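Local atomic coordinates of ESX-5 secretion-associated protein EspG5 (Mycobacterium marinum, PDB entry 6VJ5), a protein that is a specific chaperone for cognate PE/PPE proteins, helping to prevent aggregation of their dimers, and is required for secretion of LipY and PE31/PPE18. Residues P219-A224 with L244-G249. Numbering follows the deposited sequence.
Sequences PAAEVA and LKDGSG
At the open end of the beta hairpin formed by strands 221-231 and 234-247, Val-223 and Leu-244 face each other as an antiparallel hydrogen-bonded pair. Val-223 N gives its hydrogen to Leu-244 O at 2.8 Å, while Leu-244 N returns a bond to Val-223 O, also 2.8 Å. Their CB atoms lie 4.3 Å apart on the face that packs against helix 147-159, where Leu-158 touches both side chains; the branched apolar side chains of valine and leucine suit this buried face. The hairpin occupies the middle of the long antiparallel sheet of this EspG-family chaperone, with strands 83-91 and 250-256 continuing it on either side. Glu-222 and Lys-245, a non-hydrogen-bonded pair, turn to the other face and cross obliquely. Extended as far as CE, the lysine bends at its last torsion (chi4 -64°) and brings NZ onto Glu-222 OE1 in a salt bridge whose modelled length, 2.4 Å, is doubtfully short. Opposite charges probably suit this buried position, since each would offset the other, and Glu-222 OE2 accepts a further hydrogen bond from Leu-94 N. Toward the start of strand 221-231 the ladder becomes less regular: Asp-246 N reaches Ala-221 O at 2.9 Å with a bent N-H...O angle of 138°, whereas Ala-220 N meets Asp-246 O almost straight at 2.7 Å. Asp-246 CB packs 3.4 Å from Ala-221 O, and the small methyl of Ala-221 fits beside the carboxylate, whose OD1 forms a salt bridge with Arg-251 and whose OD2 is hydrogen-bonded to His-162.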
ATOM      1  N   PRO C 219      -9.040   1.091 -36.364  1.00 60.56           N
ATOM      2  CA  PRO C 219      -8.197   2.290 -36.394  1.00 58.53           C
ATOM      3  C   PRO C 219      -6.729   1.924 -36.494  1.00 51.45           C
ATOM      4  O   PRO C 219      -6.286   0.877 -36.013  1.00 51.20           O
ATOM      5  CB  PRO C 219      -8.515   2.984 -35.065  1.00 56.65           C
ATOM      6  CG  PRO C 219      -8.886   1.839 -34.148  1.00 60.87           C
ATOM      7  CD  PRO C 219      -9.562   0.794 -35.018  1.00 60.26           C
ATOM      8  N   ALA C 220      -5.969   2.804 -37.140  1.00 48.05           N
ATOM      9  CA  ALA C 220      -4.523   2.646 -37.221  1.00 54.22           C
ATOM     10  C   ALA C 220      -3.804   3.331 -36.069  1.00 57.48           C
ATOM     11  O   ALA C 220      -2.686   2.931 -35.726  1.00 54.16           O
ATOM     12  CB  ALA C 220      -3.996   3.205 -38.546  1.00 52.33           C
ATOM     13  N   ALA C 221      -4.427   4.346 -35.470  1.00 68.51           N
ATOM     14  CA  ALA C 221      -3.881   5.084 -34.343  1.00 66.44           C
ATOM     15  C   ALA C 221      -4.990   5.958 -33.782  1.00 62.79           C
ATOM     16  O   ALA C 221      -5.824   6.462 -34.541  1.00 53.56           O
ATOM     17  CB  ALA C 221      -2.683   5.942 -34.763  1.00 58.62           C
ATOM     18  N   GLU C 222      -5.013   6.115 -32.462  1.00 61.17           N
ATOM     19  CA  GLU C 222      -5.979   6.992 -31.823  1.00 58.28           C
ATOM     20  C   GLU C 222      -5.286   7.875 -30.794  1.00 51.49           C
ATOM     21  O   GLU C 222      -4.206   7.555 -30.295  1.00 59.52           O
ATOM     22  CB  GLU C 222      -7.105   6.226 -31.107  1.00 60.89           C
ATOM     23  CG  GLU C 222      -7.554   4.934 -31.746  1.00 55.29           C
ATOM     24  CD  GLU C 222      -8.824   4.391 -31.099  1.00 64.97           C
ATOM     25  OE1 GLU C 222      -9.841   5.117 -31.080  1.00 67.13           O
ATOM     26  OE2 GLU C 222      -8.801   3.247 -30.596  1.00 57.92           O
ATOM     27  N   VAL C 223      -5.942   8.983 -30.461  1.00 52.86           N
ATOM     28  CA  VAL C 223      -5.513   9.857 -29.375  1.00 58.43           C
ATOM     29  C   VAL C 223      -6.739  10.312 -28.601  1.00 56.03           C
ATOM     30  O   VAL C 223      -7.773  10.645 -29.189  1.00 56.88           O
ATOM     31  CB  VAL C 223      -4.728  11.076 -29.898  1.00 49.51           C
ATOM     32  CG1 VAL C 223      -4.256  11.948 -28.747  1.00 58.11           C
ATOM     33  CG2 VAL C 223      -3.555  10.613 -30.732  1.00 65.24           C
ATOM     34  N   ALA C 224      -6.627  10.305 -27.277  1.00 54.56           N
ATOM     35  CA  ALA C 224      -7.624  10.887 -26.387  1.00 53.32           C
ATOM     36  C   ALA C 224      -6.958  12.021 -25.624  1.00 43.34           C
ATOM     37  O   ALA C 224      -5.854  11.851 -25.099  1.00 45.86           O
ATOM     38  CB  ALA C 224      -8.188   9.840 -25.427  1.00 46.87           C
ATOM     39  N   LEU C 244      -9.203  11.674 -31.381  1.00 49.69           N
ATOM     40  CA  LEU C 244      -8.783  11.574 -32.768  1.00 44.81           C
ATOM     41  C   LEU C 244      -8.596  10.106 -33.121  1.00 55.20           C
ATOM     42  O   LEU C 244      -8.040   9.338 -32.329  1.00 53.47           O
ATOM     43  CB  LEU C 244      -7.475  12.322 -33.014  1.00 45.27           C
ATOM     44  CG  LEU C 244      -7.402  13.771 -32.539  1.00 50.41           C
ATOM     45  CD1 LEU C 244      -6.089  14.376 -33.027  1.00 51.98           C
ATOM     46  CD2 LEU C 244      -8.575  14.576 -33.027  1.00 58.48           C
ATOM     47  N   LYS C 245      -9.051   9.722 -34.316  1.00 57.04           N
ATOM     48  CA  LYS C 245      -8.953   8.342 -34.771  1.00 54.61           C
ATOM     49  C   LYS C 245      -8.561   8.295 -36.239  1.00 63.14           C
ATOM     50  O   LYS C 245      -9.055   9.088 -37.046  1.00 55.09           O
ATOM     51  CB  LYS C 245     -10.280   7.597 -34.585  1.00 59.39           C
ATOM     52  CG  LYS C 245     -10.791   7.565 -33.155  1.00 60.40           C
ATOM     53  CD  LYS C 245     -12.168   6.922 -33.084  1.00 66.24           C
ATOM     54  CE  LYS C 245     -12.741   6.982 -31.680  1.00 63.03           C
ATOM     55  NZ  LYS C 245     -11.926   6.197 -30.712  1.00 65.10           N
ATOM     56  N   ASP C 246      -7.697   7.335 -36.579  1.00 62.58           N
ATOM     57  CA  ASP C 246      -7.163   7.172 -37.931  1.00 53.19           C
ATOM     58  C   ASP C 246      -7.757   5.927 -38.584  1.00 59.47           C
ATOM     59  O   ASP C 246      -7.324   4.804 -38.307  1.00 62.06           O
ATOM     60  CB  ASP C 246      -5.639   7.057 -37.906  1.00 53.31           C
ATOM     61  CG  ASP C 246      -4.961   8.369 -37.657  1.00 56.93           C
ATOM     62  OD1 ASP C 246      -5.676   9.354 -37.399  1.00 52.43           O
ATOM     63  OD2 ASP C 246      -3.713   8.418 -37.730  1.00 57.62           O
ATOM     64  N   GLY C 247      -8.723   6.128 -39.481  1.00 59.09           N
ATOM     65  CA  GLY C 247      -9.308   5.055 -40.249  1.00 62.49           C
ATOM     66  C   GLY C 247      -8.902   5.100 -41.716  1.00 56.98           C
ATOM     67  O   GLY C 247      -8.257   6.036 -42.187  1.00 54.90           O
ATOM     68  N   SER C 248      -9.291   4.041 -42.436  1.00 51.03           N
ATOM     69  CA  SER C 248      -9.019   3.968 -43.869  1.00 56.59           C
ATOM     70  C   SER C 248      -9.395   5.266 -44.567  1.00 61.30           C
ATOM     71  O   SER C 248      -8.678   5.736 -45.458  1.00 59.75           O
ATOM     72  CB  SER C 248      -9.797   2.811 -44.496  1.00 48.87           C
ATOM     73  OG  SER C 248      -9.451   1.576 -43.909  1.00 65.90           O
ATOM     74  N   GLY C 249     -10.531   5.849 -44.186  1.00 57.10           N
ATOM     75  CA  GLY C 249     -11.030   7.058 -44.793  1.00 57.21           C
ATOM     76  C   GLY C 249     -10.469   8.343 -44.244  1.00 54.36           C
ATOM     77  O   GLY C 249     -11.003   9.412 -44.544  1.00 60.24           O
TER
HETATM   78  O   HOH W   1      -9.650   8.112 -28.912  1.00 65.51           O